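Local coordinates for protein 2,3-dimethylmalate lyase (Aspergillus niger, PDB 3FA4) that is a lyase of the phosphoenolpyruvate phosphomutase family, built on a TIM barrel that carries a bound magnesium ion, at residues S18-P23 and F39-M44; A87-G92 and H113-V118; R140-V145 and R180-D185; V156-T161 and V186-G191; L210-V215 and R234-P239. All coordinates share one frame; numbering follows the deposited sequence.

Interaction 1 (S18-P23 and F39-M44); sequences SFIVAP and FDALYM
Phe39 turns its CG back beside its own backbone N (chi1 -72°), which brings one ring face under Pro23, while Val21 holds CG1 anti to its N and reaches the same ring obliquely. Pro23 CG sits 3.9 Å from the centroid of the Phe39 ring, a CH-pi contact over the face but offset toward the rim. A proline suits this place, because its rigid pyrrolidine offers the flat ring a compact patch of CH groups. Val21 CG1 approaches Phe39 CE2 at 4.1 Å. Farther in, small residues let the backbones draw close: Ala22 CB and Ala41 CB lie 3.8 Å apart, and Ile20 CG2 meets Ala41 CB at 3.7 Å.

The one direct hydrogen bond between the segments runs from Tyr43 N to Pro23 O (2.9 Å), its donor standing 39° above the carbonyl plane. Where the chains diverge, a water takes over, donating to Val21 O at 2.7 Å and accepting from Asp40 N. Tyr43 begins toward strand 20-23, yet its ring leads away and its hydroxyl hydrogen-bonds to His113 NE2. Met254 and Lys258 of a neighbouring subunit pack on Pro23 and Phe39. Two parallel strands, 20-25 and 42-44, linked through helix 28-37 and splayed by 49° over the short segments, form a beta-alpha-beta unit of the TIM barrel.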
# COMPACT_ATOMS: atom_id res chain seq x y z
N SER B 18 -3.04 10.89 -36.49
CA SER B 18 -2.88 11.19 -35.06
C SER B 18 -1.48 10.98 -34.63
O SER B 18 -0.93 9.92 -34.91
CB SER B 18 -3.71 10.26 -34.18
OG SER B 18 -5.08 10.48 -34.38
N PHE B 19 -0.93 11.95 -33.91
CA PHE B 19 0.41 11.85 -33.37
C PHE B 19 0.28 12.15 -31.90
O PHE B 19 -0.36 13.13 -31.53
CB PHE B 19 1.33 12.84 -34.09
CG PHE B 19 2.72 12.72 -33.65
CD1 PHE B 19 3.45 11.59 -33.99
CD2 PHE B 19 3.31 13.72 -32.87
CE1 PHE B 19 4.76 11.41 -33.48
CE2 PHE B 19 4.60 13.57 -32.38
CZ PHE B 19 5.33 12.41 -32.68
N ILE B 20 0.86 11.31 -31.06
CA ILE B 20 0.75 11.38 -29.59
C ILE B 20 2.02 11.98 -28.95
O ILE B 20 3.13 11.50 -29.19
CB ILE B 20 0.43 9.97 -29.01
CG1 ILE B 20 -0.88 9.47 -29.63
CG2 ILE B 20 0.30 9.99 -27.46
CD1 ILE B 20 -0.77 8.23 -30.37
N VAL B 21 1.84 13.04 -28.15
CA VAL B 21 2.93 13.81 -27.60
C VAL B 21 2.70 13.71 -26.13
O VAL B 21 1.68 14.18 -25.65
CB VAL B 21 2.95 15.33 -28.05
CG1 VAL B 21 4.11 16.06 -27.31
CG2 VAL B 21 3.11 15.46 -29.55
N ALA B 22 3.62 13.09 -25.42
CA ALA B 22 3.35 12.76 -24.09
C ALA B 22 4.53 13.13 -23.22
O ALA B 22 5.53 12.42 -23.20
CB ALA B 22 2.96 11.29 -23.97
N PRO B 23 4.44 14.27 -22.48
CA PRO B 23 5.53 14.60 -21.62
C PRO B 23 5.67 13.64 -20.46
O PRO B 23 4.66 13.11 -19.92
CB PRO B 23 5.20 16.03 -21.17
CG PRO B 23 3.82 16.07 -21.21
CD PRO B 23 3.44 15.36 -22.44
N PHE B 39 -1.31 19.48 -22.57
CA PHE B 39 -0.96 18.17 -23.16
C PHE B 39 -2.13 17.20 -23.15
O PHE B 39 -2.87 17.18 -22.17
CB PHE B 39 0.28 17.61 -22.47
CG PHE B 39 1.49 18.34 -22.86
CD1 PHE B 39 2.03 19.27 -22.04
CD2 PHE B 39 2.01 18.17 -24.14
CE1 PHE B 39 3.13 20.01 -22.47
CE2 PHE B 39 3.10 18.90 -24.57
CZ PHE B 39 3.66 19.82 -23.72
N ASP B 40 -2.36 16.50 -24.29
CA ASP B 40 -3.43 15.49 -24.45
C ASP B 40 -3.01 14.03 -24.17
O ASP B 40 -3.71 13.09 -24.59
CB ASP B 40 -3.95 15.47 -25.86
CG ASP B 40 -4.76 16.67 -26.21
OD1 ASP B 40 -5.46 17.30 -25.36
OD2 ASP B 40 -4.73 16.98 -27.43
N ALA B 41 -1.85 13.85 -23.53
CA ALA B 41 -1.33 12.54 -23.20
C ALA B 41 -0.21 12.75 -22.20
O ALA B 41 0.44 13.79 -22.24
CB ALA B 41 -0.80 11.84 -24.45
N LEU B 42 -0.00 11.80 -21.29
CA LEU B 42 1.10 11.90 -20.38
C LEU B 42 1.87 10.57 -20.41
O LEU B 42 1.36 9.54 -20.87
CB LEU B 42 0.62 12.18 -18.98
CG LEU B 42 -0.35 13.30 -18.66
CD1 LEU B 42 -1.00 13.03 -17.32
CD2 LEU B 42 0.35 14.73 -18.74
N TYR B 43 3.11 10.61 -19.94
CA TYR B 43 3.91 9.43 -19.88
C TYR B 43 4.38 9.32 -18.45
O TYR B 43 5.07 10.21 -18.02
CB TYR B 43 5.12 9.52 -20.86
CG TYR B 43 6.11 8.44 -20.66
CD1 TYR B 43 5.79 7.09 -20.93
CD2 TYR B 43 7.33 8.72 -20.10
CE1 TYR B 43 6.69 6.06 -20.69
CE2 TYR B 43 8.25 7.68 -19.82
CZ TYR B 43 7.93 6.38 -20.10
OH TYR B 43 8.88 5.45 -19.84
N MET B 44 4.06 8.22 -17.75
CA MET B 44 4.63 7.98 -16.42
C MET B 44 5.95 7.36 -16.51
O MET B 44 6.05 6.17 -16.86
CB MET B 44 3.75 7.07 -15.58
CG MET B 44 4.20 6.99 -14.17
SD MET B 44 3.37 5.75 -13.21
CE MET B 44 4.44 4.30 -13.53
O HOH W 1 -0.12 16.16 -26.22

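Interaction 2 (A87-G92 and H113-V118); sequences ADTGYG and HIEDQV. With MG (magnesium ion), chain N.
Asp88 O receives Glu115 N in a hydrogen bond of 3.0 Å, which ties a type II' turn, Ala87 to Gly90, to the chain leaving strand 111-114 of the TIM barrel. The turn is closed within its own segment by Gly90 N donating to Ala87 O, and Gly90, with its positive phi, is a natural residue for its last position.

The inner part is closely packed. Ile114 CA also points a C-H at Asp88 O, while Ala87 N gives His113 O a weak bond of 3.2 Å. Ile114 CG1 lies near Gly90 N and reaches Ala87 CB at 4.3 Å; small residues in the turn suit a branched neighbour. Thr89, with chi1 73°, sets its methyl anti to the carbonyl carbon, where CG2 meets Glu115 CG at 3.8 Å and rests beside Gln117 O, which is itself bonded to Arg140.

The other side is watery and polar. The CB of Asp88 points away from segment 113-118, and Asp88 OD1 binds the magnesium ion at 2.0 Å, with Asp86 and three waters as further ligands. Tyr91 OH gives Asp88 OD2 a weak bond, a second hold on that carboxylate. Glu115 does not touch the metal; it takes part in the second shell. Gln117 NE2 meets Glu115 OE2 nearly along its C-O axis, the oxygen lying 21° out of the Gln117 amide plane. Glu115 OE1 receives a hydrogen bond, at 2.6 Å, from one of the waters on the magnesium ion.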
# COMPACT_ATOMS: atom_id res chain seq x y z
N ALA B 87 6.31 -0.16 -17.34
CA ALA B 87 5.94 -1.38 -16.60
C ALA B 87 7.14 -2.32 -16.54
O ALA B 87 6.99 -3.52 -16.30
CB ALA B 87 4.74 -2.15 -17.24
N ASP B 88 8.34 -1.76 -16.78
CA ASP B 88 9.58 -2.50 -16.70
C ASP B 88 9.50 -3.84 -17.43
O ASP B 88 9.25 -3.86 -18.63
CB ASP B 88 9.99 -2.64 -15.25
CG ASP B 88 10.14 -1.29 -14.56
OD1 ASP B 88 10.71 -0.35 -15.17
OD2 ASP B 88 9.63 -1.12 -13.43
N THR B 89 9.68 -4.97 -16.74
CA THR B 89 9.74 -6.27 -17.42
C THR B 89 8.48 -7.04 -17.04
O THR B 89 8.37 -8.26 -17.25
CB THR B 89 11.05 -7.02 -17.09
OG1 THR B 89 11.06 -7.52 -15.74
CG2 THR B 89 12.27 -6.06 -17.27
N GLY B 90 7.52 -6.33 -16.43
CA GLY B 90 6.28 -7.01 -15.98
C GLY B 90 6.35 -7.71 -14.64
O GLY B 90 5.42 -8.38 -14.29
N TYR B 91 7.43 -7.54 -13.88
CA TYR B 91 7.43 -7.91 -12.45
C TYR B 91 7.38 -9.42 -12.15
O TYR B 91 7.02 -9.84 -11.05
CB TYR B 91 6.40 -7.08 -11.62
CG TYR B 91 6.54 -5.58 -11.95
CD1 TYR B 91 5.69 -4.98 -12.88
CD2 TYR B 91 7.57 -4.84 -11.45
CE1 TYR B 91 5.88 -3.66 -13.28
CE2 TYR B 91 7.74 -3.50 -11.84
CZ TYR B 91 6.90 -2.95 -12.75
OH TYR B 91 7.02 -1.63 -13.15
N GLY B 92 7.78 -10.24 -13.14
CA GLY B 92 8.03 -11.70 -12.96
C GLY B 92 7.73 -12.45 -14.26
O GLY B 92 7.83 -11.87 -15.37
N HIS B 113 4.67 0.13 -21.41
CA HIS B 113 5.67 -0.69 -22.12
C HIS B 113 6.29 -1.84 -21.31
O HIS B 113 6.49 -1.68 -20.15
CB HIS B 113 6.77 0.12 -22.86
CG HIS B 113 7.41 1.19 -22.05
ND1 HIS B 113 8.41 0.94 -21.11
CD2 HIS B 113 7.22 2.54 -22.05
CE1 HIS B 113 8.79 2.08 -20.55
NE2 HIS B 113 8.09 3.07 -21.10
N ILE B 114 6.65 -2.93 -21.99
CA ILE B 114 7.34 -4.12 -21.40
C ILE B 114 8.61 -4.46 -22.21
O ILE B 114 8.56 -4.51 -23.43
CB ILE B 114 6.36 -5.34 -21.30
CG1 ILE B 114 5.73 -5.34 -19.91
CG2 ILE B 114 7.05 -6.71 -21.51
CD1 ILE B 114 4.74 -6.28 -19.82
N GLU B 115 9.74 -4.62 -21.53
CA GLU B 115 11.05 -4.72 -22.19
C GLU B 115 11.71 -6.11 -22.06
O GLU B 115 11.18 -7.02 -21.34
CB GLU B 115 12.00 -3.60 -21.71
CG GLU B 115 12.41 -3.71 -20.27
CD GLU B 115 12.83 -2.37 -19.61
OE1 GLU B 115 12.01 -1.46 -19.47
OE2 GLU B 115 13.99 -2.28 -19.08
N ASP B 116 12.85 -6.30 -22.76
CA ASP B 116 13.49 -7.62 -22.90
C ASP B 116 14.69 -7.86 -21.92
O ASP B 116 15.43 -8.85 -22.03
CB ASP B 116 13.85 -7.89 -24.37
CG ASP B 116 14.65 -6.78 -24.97
OD1 ASP B 116 14.81 -5.73 -24.30
OD2 ASP B 116 15.13 -6.94 -26.10
N GLN B 117 14.81 -6.97 -20.94
CA GLN B 117 15.83 -7.08 -19.92
C GLN B 117 15.47 -8.13 -18.89
O GLN B 117 14.33 -8.62 -18.84
CB GLN B 117 16.08 -5.72 -19.25
CG GLN B 117 16.66 -4.65 -20.18
CD GLN B 117 17.39 -3.55 -19.42
OE1 GLN B 117 18.52 -3.71 -19.04
NE2 GLN B 117 16.74 -2.45 -19.21
N VAL B 118 16.48 -8.51 -18.10
CA VAL B 118 16.31 -9.41 -16.97
C VAL B 118 15.68 -8.59 -15.85
O VAL B 118 15.86 -7.36 -15.78
CB VAL B 118 17.64 -10.03 -16.52
CG1 VAL B 118 17.42 -10.93 -15.33
CG2 VAL B 118 18.19 -10.89 -17.60
MG MG N . 11.70 1.17 -16.10
O HOH W 2 11.57 0.60 -18.01
O HOH W 3 11.82 2.02 -14.27
O HOH W 4 12.63 3.09 -16.85

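Interaction 3 (R140-V145 and R180-D185); sequences RIRAAV and RDAGAD
Ile141 and Val145, one turn apart on helix 134-151, face the end of helix 169-181 and the bend that follows it, and apolar contact dominates. Ile141 CG2 is the touching branch: it lies 3.9 Å from Ala184 CB and 4.2 Å from Ala182 CB, bridging the two methyls. Its chi1 of -51° places that branch anti to the backbone N, on the side where the alanines stand. Beta-branched residues suit this flank of the helix, presenting a methyl close to the backbone, and alanines opposite keep the approach short.

A second kind of contact sets methyl against backbone. Val145 CG2 packs on Gly183 C at 3.8 Å and on Ala182 O at 3.7 Å, so the valine covers a bare piece of main chain. Gly183 fits there twice over: it ends the helix in a Schellman motif with phi at 114°, and with no CB it lets Val145 lie directly on it. Gly183 N donates to Arg180 O in the last turn.

The charged group nearby makes a looser approach. Arg142 brings NE within 4.5 Å of Ala182 CB, which lies at the edge of the guanidinium, near its plane; Gly292 of a third subunit also packs on this arginine.

Polar ties run to other parts of the fold: Ala184 O to Trp208, and Asp185 to Arg10 and Val157. With no hydrogen bond crossing between the two segments, their fit rests on shape and the burial of methyl groups.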
# COMPACT_ATOMS: atom_id res chain seq x y z
N ARG B 140 6.52 -12.74 -22.42
CA ARG B 140 5.97 -11.66 -21.62
C ARG B 140 4.98 -10.93 -22.47
O ARG B 140 3.89 -10.62 -22.02
CB ARG B 140 7.06 -10.71 -21.18
CG ARG B 140 8.22 -11.39 -20.45
CD ARG B 140 9.31 -10.36 -20.18
NE ARG B 140 10.33 -10.85 -19.24
CZ ARG B 140 11.52 -10.29 -19.11
NH1 ARG B 140 11.81 -9.19 -19.84
NH2 ARG B 140 12.37 -10.79 -18.21
N ILE B 141 5.34 -10.70 -23.73
CA ILE B 141 4.40 -10.14 -24.75
C ILE B 141 3.08 -10.89 -24.87
O ILE B 141 2.06 -10.29 -24.71
CB ILE B 141 5.05 -9.87 -26.12
CG1 ILE B 141 6.33 -9.03 -25.94
CG2 ILE B 141 4.07 -9.15 -27.05
CD1 ILE B 141 6.15 -7.70 -25.18
N ARG B 142 3.15 -12.19 -25.09
CA ARG B 142 2.00 -13.06 -25.25
C ARG B 142 1.09 -13.05 -24.04
O ARG B 142 -0.05 -12.89 -24.17
CB ARG B 142 2.43 -14.48 -25.64
CG ARG B 142 1.38 -15.33 -26.36
CD ARG B 142 1.92 -16.46 -27.26
NE ARG B 142 3.31 -16.30 -27.58
CZ ARG B 142 4.27 -17.16 -27.30
NH1 ARG B 142 4.04 -18.31 -26.72
NH2 ARG B 142 5.50 -16.87 -27.61
N ALA B 143 1.66 -13.17 -22.86
CA ALA B 143 0.95 -13.16 -21.57
C ALA B 143 0.17 -11.86 -21.28
O ALA B 143 -0.88 -11.89 -20.66
CB ALA B 143 1.94 -13.46 -20.44
N ALA B 144 0.71 -10.74 -21.74
CA ALA B 144 0.08 -9.40 -21.69
C ALA B 144 -1.10 -9.30 -22.67
O ALA B 144 -2.21 -8.92 -22.32
CB ALA B 144 1.16 -8.30 -22.02
N VAL B 145 -0.84 -9.60 -23.91
CA VAL B 145 -1.90 -9.67 -24.95
C VAL B 145 -3.00 -10.64 -24.54
O VAL B 145 -4.17 -10.33 -24.64
CB VAL B 145 -1.26 -10.00 -26.33
CG1 VAL B 145 -2.28 -10.08 -27.46
CG2 VAL B 145 -0.11 -8.99 -26.62
N ARG B 180 5.70 -7.96 -32.40
CA ARG B 180 4.60 -7.57 -33.27
C ARG B 180 3.76 -8.77 -33.65
O ARG B 180 2.54 -8.69 -33.65
CB ARG B 180 5.10 -6.89 -34.55
CG ARG B 180 3.99 -6.52 -35.53
CD ARG B 180 4.59 -6.06 -36.83
NE ARG B 180 3.56 -5.53 -37.72
CZ ARG B 180 3.79 -4.93 -38.91
NH1 ARG B 180 5.05 -4.78 -39.35
NH2 ARG B 180 2.75 -4.49 -39.67
N ASP B 181 4.43 -9.87 -34.03
CA ASP B 181 3.77 -11.16 -34.33
C ASP B 181 3.03 -11.81 -33.14
O ASP B 181 2.19 -12.69 -33.34
CB ASP B 181 4.78 -12.14 -34.95
CG ASP B 181 5.28 -11.67 -36.32
OD1 ASP B 181 5.13 -10.50 -36.73
OD2 ASP B 181 5.84 -12.50 -37.04
N ALA B 182 3.32 -11.40 -31.92
CA ALA B 182 2.72 -12.03 -30.74
C ALA B 182 1.64 -11.12 -30.20
O ALA B 182 1.04 -11.43 -29.22
CB ALA B 182 3.78 -12.38 -29.69
N GLY B 183 1.37 -10.02 -30.90
CA GLY B 183 0.24 -9.16 -30.62
C GLY B 183 0.47 -7.74 -30.11
O GLY B 183 -0.50 -6.99 -30.00
N ALA B 184 1.70 -7.36 -29.78
CA ALA B 184 1.99 -6.01 -29.23
C ALA B 184 1.49 -4.94 -30.22
O ALA B 184 1.49 -5.16 -31.46
CB ALA B 184 3.49 -5.83 -28.97
N ASP B 185 1.10 -3.78 -29.68
CA ASP B 185 0.42 -2.77 -30.53
C ASP B 185 1.39 -1.68 -31.08
O ASP B 185 1.12 -1.00 -32.08
CB ASP B 185 -0.73 -2.09 -29.77
CG ASP B 185 -1.73 -3.07 -29.18
OD1 ASP B 185 -2.47 -3.66 -29.97
OD2 ASP B 185 -1.83 -3.21 -27.92

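Interaction 4 (V156-T161 and V186-G191); sequences VVIART and VGFLEG
Val186 opens the pairing with strand 156-161, its N donating to Val157 O and its O receiving Ala159 N at 2.8 Å in a nearly straight bond (172°). Its branches lie alongside Ile158, pointing the same way, and Val186 CG2 meets Val156 CG1 at 3.8 Å. Gly187 pairs with Ala159, a small partner for a small residue. Phe188 N gives Ala159 O a weak bond, and Phe188 O accepts from Thr161 N at 3.0 Å. The Phe188 ring, with CG anti to the backbone N (chi1 175°), lies beside Arg160: Arg160 CD sits 3.8 Å from the ring centroid, over the face, a CH-pi contact. Leu189 CD2 meets Thr161 CG2 on the face of Ala159. Glu190 N bonds to Thr161 O; Glu190 CG lies over one face of the Arg160 guanidinium, the carboxylate stacked at 23° to it, and Glu190 OE2 is 4.1 Å from Arg160 NH2, beyond a salt bridge. Arg160 NH2 makes its salt bridge to Asp162, and Glu190 OE1 accepts a hydrogen bond from Asn213 ND2. Adjacent parallel strands with functional groups at their C-terminal ends, here Arg160 near the magnesium ion, are the usual arrangement of a TIM barrel.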
# COMPACT_ATOMS: atom_id res chain seq x y z
N VAL B 156 -3.20 -0.66 -24.44
CA VAL B 156 -2.23 -0.70 -25.54
C VAL B 156 -0.88 -1.31 -25.07
O VAL B 156 -0.26 -0.80 -24.19
CB VAL B 156 -2.12 0.77 -26.19
CG1 VAL B 156 -0.92 0.96 -27.11
CG2 VAL B 156 -3.41 1.11 -26.96
N VAL B 157 -0.48 -2.44 -25.64
CA VAL B 157 0.78 -3.09 -25.31
C VAL B 157 1.92 -2.54 -26.16
O VAL B 157 1.95 -2.68 -27.38
CB VAL B 157 0.69 -4.64 -25.38
CG1 VAL B 157 1.95 -5.24 -24.88
CG2 VAL B 157 -0.44 -5.13 -24.45
N ILE B 158 2.85 -1.86 -25.50
CA ILE B 158 4.04 -1.38 -26.20
C ILE B 158 5.17 -2.36 -25.96
O ILE B 158 5.39 -2.68 -24.81
CB ILE B 158 4.42 0.03 -25.80
CG1 ILE B 158 3.16 0.96 -25.85
CG2 ILE B 158 5.56 0.47 -26.68
CD1 ILE B 158 3.37 2.45 -25.62
N ALA B 159 5.83 -2.85 -27.03
CA ALA B 159 6.96 -3.77 -26.96
C ALA B 159 8.27 -2.97 -27.06
O ALA B 159 8.57 -2.38 -28.07
CB ALA B 159 6.86 -4.86 -28.07
N ARG B 160 9.02 -2.91 -25.98
CA ARG B 160 10.29 -2.24 -25.94
C ARG B 160 11.43 -3.25 -26.01
O ARG B 160 11.36 -4.36 -25.45
CB ARG B 160 10.36 -1.45 -24.63
CG ARG B 160 11.67 -0.83 -24.41
CD ARG B 160 11.63 -0.02 -23.20
NE ARG B 160 12.93 -0.00 -22.57
CZ ARG B 160 13.39 0.98 -21.81
NH1 ARG B 160 12.64 2.04 -21.56
NH2 ARG B 160 14.59 0.89 -21.28
N THR B 161 12.49 -2.86 -26.71
CA THR B 161 13.70 -3.60 -26.76
C THR B 161 14.91 -2.77 -26.42
O THR B 161 15.11 -1.64 -26.92
CB THR B 161 13.90 -4.42 -28.03
OG1 THR B 161 15.08 -5.21 -27.90
CG2 THR B 161 13.91 -3.55 -29.37
N VAL B 186 2.50 -1.51 -30.39
CA VAL B 186 3.45 -0.45 -30.70
C VAL B 186 4.83 -1.00 -30.47
O VAL B 186 5.04 -1.83 -29.51
CB VAL B 186 3.23 0.78 -29.76
CG1 VAL B 186 4.19 1.90 -30.06
CG2 VAL B 186 1.76 1.25 -29.84
N GLY B 187 5.77 -0.58 -31.31
CA GLY B 187 7.20 -0.86 -31.05
C GLY B 187 8.06 0.28 -30.54
O GLY B 187 7.92 1.40 -30.97
N PHE B 188 9.05 -0.04 -29.70
CA PHE B 188 9.81 0.98 -28.94
C PHE B 188 11.28 0.50 -28.97
O PHE B 188 11.65 -0.39 -28.19
CB PHE B 188 9.19 0.99 -27.50
CG PHE B 188 9.90 1.92 -26.45
CD1 PHE B 188 9.28 2.21 -25.25
CD2 PHE B 188 11.10 2.52 -26.69
CE1 PHE B 188 9.85 3.04 -24.33
CE2 PHE B 188 11.66 3.30 -25.76
CZ PHE B 188 11.03 3.55 -24.56
N LEU B 189 12.08 1.03 -29.91
CA LEU B 189 13.52 0.81 -29.99
C LEU B 189 14.26 1.86 -29.16
O LEU B 189 14.39 3.05 -29.54
CB LEU B 189 14.00 0.89 -31.44
CG LEU B 189 15.13 0.00 -32.00
CD1 LEU B 189 15.85 0.75 -33.13
CD2 LEU B 189 16.13 -0.47 -30.98
N GLU B 190 14.72 1.42 -28.01
CA GLU B 190 15.35 2.28 -27.04
C GLU B 190 16.71 2.69 -27.53
O GLU B 190 17.53 1.87 -27.98
CB GLU B 190 15.42 1.59 -25.66
CG GLU B 190 16.30 2.35 -24.56
CD GLU B 190 15.70 3.72 -24.10
OE1 GLU B 190 14.80 4.28 -24.77
OE2 GLU B 190 16.17 4.26 -23.09
N GLY B 191 16.94 3.98 -27.46
CA GLY B 191 18.25 4.54 -27.77
C GLY B 191 18.69 4.55 -29.22
O GLY B 191 19.87 4.33 -29.51
O HOH W 5 17.35 -0.88 -27.82

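Interaction 5 (L210-V215 and R234-P239); sequences LLLNMV and RIIIFP
Leu210 O grips two successive donors, Arg234 N at 2.9 Å and Ile235 N at 3.2 Å, and so fixes the start of the parallel pairing. Leu211 CD1 leans on Ile235 CG2 at 3.6 Å, while Leu211 CD2 touches Ile237 CD1, the two side chains crossing at about a right angle; branched aliphatic chains fill this inward face well. Leu212 turns to the opposite face, lying alongside Ile236, and its backbone is held twice by strand 235-238, N giving to Ile235 O (2.8 Å) and O accepting from Ile237 N. Asn213 shares the face of Leu211; CG anti to its N (chi1 -173°) carries OD1 over to Ile237 CG1 (3.5 Å) and Pro239, where it is buried without a polar partner in the model, whereas ND2 bonds to Glu190. Met214 N closes the series at Ile237 O, and its CB touches the Phe238 ring obliquely. Val215 CG2 touches Pro239 CD at 3.6 Å, just past the strand ends, beside Pro271 of a second subunit. Strand 235-238 bonds on to strand 20-25, and Leu211 to Gly187 of strand 186-189, which shuts the barrel; helix 225-231 covers the face of Leu212 and Ile236.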
# COMPACT_ATOMS: atom_id res chain seq x y z
N LEU B 210 5.24 3.16 -34.06
CA LEU B 210 6.40 3.23 -33.24
C LEU B 210 6.47 4.46 -32.40
O LEU B 210 5.82 5.42 -32.66
CB LEU B 210 7.68 2.99 -34.01
CG LEU B 210 7.79 1.88 -35.05
CD1 LEU B 210 9.01 2.02 -35.82
CD2 LEU B 210 7.76 0.56 -34.44
N LEU B 211 7.25 4.35 -31.34
CA LEU B 211 7.33 5.32 -30.29
C LEU B 211 8.77 5.74 -30.23
O LEU B 211 9.63 4.92 -30.12
CB LEU B 211 6.94 4.71 -28.95
CG LEU B 211 7.01 5.50 -27.65
CD1 LEU B 211 6.01 5.00 -26.72
CD2 LEU B 211 8.33 5.51 -27.01
N LEU B 212 9.03 7.03 -30.32
CA LEU B 212 10.33 7.56 -30.06
C LEU B 212 10.55 8.00 -28.63
O LEU B 212 9.85 8.80 -28.12
CB LEU B 212 10.68 8.67 -31.02
CG LEU B 212 11.95 9.49 -30.85
CD1 LEU B 212 13.14 8.70 -31.09
CD2 LEU B 212 11.92 10.67 -31.70
N ASN B 213 11.57 7.46 -28.00
CA ASN B 213 11.98 7.96 -26.70
C ASN B 213 13.02 9.13 -26.70
O ASN B 213 14.25 8.97 -26.91
CB ASN B 213 12.48 6.83 -25.82
CG ASN B 213 12.75 7.29 -24.40
OD1 ASN B 213 12.13 8.25 -23.86
ND2 ASN B 213 13.71 6.61 -23.77
N MET B 214 12.50 10.33 -26.41
CA MET B 214 13.30 11.52 -26.55
C MET B 214 13.78 12.04 -25.20
O MET B 214 13.24 12.97 -24.62
CB MET B 214 12.53 12.61 -27.33
CG MET B 214 13.41 13.77 -27.81
SD MET B 214 14.62 13.20 -28.98
CE MET B 214 16.03 12.90 -27.93
N VAL B 215 14.80 11.39 -24.70
CA VAL B 215 15.55 11.93 -23.59
C VAL B 215 16.74 12.67 -24.22
O VAL B 215 17.58 12.05 -24.87
CB VAL B 215 16.02 10.84 -22.67
CG1 VAL B 215 16.63 11.53 -21.44
CG2 VAL B 215 14.87 10.04 -22.27
N ARG B 234 4.53 7.43 -34.30
CA ARG B 234 3.19 7.63 -33.85
C ARG B 234 3.10 8.17 -32.45
O ARG B 234 2.13 8.72 -32.08
CB ARG B 234 2.39 6.37 -34.00
CG ARG B 234 2.39 5.88 -35.37
CD ARG B 234 1.56 6.74 -36.31
NE ARG B 234 0.27 6.12 -36.43
CZ ARG B 234 -0.85 6.59 -35.95
NH1 ARG B 234 -0.93 7.75 -35.37
NH2 ARG B 234 -1.92 5.87 -36.09
N ILE B 235 4.17 8.04 -31.69
CA ILE B 235 4.23 8.56 -30.33
C ILE B 235 5.62 9.08 -30.09
O ILE B 235 6.65 8.43 -30.48
CB ILE B 235 3.86 7.44 -29.30
CG1 ILE B 235 2.53 6.77 -29.70
CG2 ILE B 235 4.07 7.89 -27.81
CD1 ILE B 235 2.25 5.41 -29.02
N ILE B 236 5.65 10.24 -29.45
CA ILE B 236 6.88 10.74 -28.82
C ILE B 236 6.64 11.00 -27.32
O ILE B 236 5.58 11.52 -26.92
CB ILE B 236 7.42 12.03 -29.59
CG1 ILE B 236 8.88 12.35 -29.21
CG2 ILE B 236 6.46 13.22 -29.36
CD1 ILE B 236 9.51 13.46 -30.09
N ILE B 237 7.63 10.63 -26.52
CA ILE B 237 7.61 10.73 -25.06
C ILE B 237 8.83 11.48 -24.67
O ILE B 237 9.76 11.48 -25.41
CB ILE B 237 7.46 9.34 -24.29
CG1 ILE B 237 8.68 8.42 -24.49
CG2 ILE B 237 6.08 8.69 -24.64
CD1 ILE B 237 8.63 7.17 -23.71
N PHE B 238 8.79 12.21 -23.57
CA PHE B 238 9.91 12.97 -23.13
C PHE B 238 10.01 12.75 -21.66
O PHE B 238 9.59 13.63 -20.94
CB PHE B 238 9.76 14.50 -23.34
CG PHE B 238 9.33 14.92 -24.72
CD1 PHE B 238 7.97 15.04 -25.04
CD2 PHE B 238 10.27 15.28 -25.68
CE1 PHE B 238 7.59 15.44 -26.30
CE2 PHE B 238 9.87 15.68 -26.94
CZ PHE B 238 8.54 15.77 -27.23
N PRO B 239 10.62 11.65 -21.20
CA PRO B 239 10.59 11.24 -19.81
C PRO B 239 11.15 12.24 -18.78
O PRO B 239 10.83 12.16 -17.57
CB PRO B 239 11.46 9.95 -19.82
CG PRO B 239 11.49 9.48 -21.18
CD PRO B 239 11.38 10.68 -22.03

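Interactions 1, 4 and 5 are buried strand contacts of one barrel: strand 20-25 of interaction 1 hydrogen-bonds to strand 235-238 of interaction 5, and 4 and 5 meet where Gly187 hydrogen-bonds to Leu211 and Glu190 to Asn213. They combine main-chain pairing and mostly apolar packing, with charged groups added in interaction 4; interaction 1 has one direct bond where 4 and 5 have five each. Interaction 2, also buried, lies at the magnesium-bearing end and turns polar; it joins 1 through Tyr43 and His113, and 4 through Asp116 and Thr161. Interaction 3, on outer helices and partly buried, relies on methyl contacts; its segments alternate along the chain with those of 4, and Arg140 links it to 2.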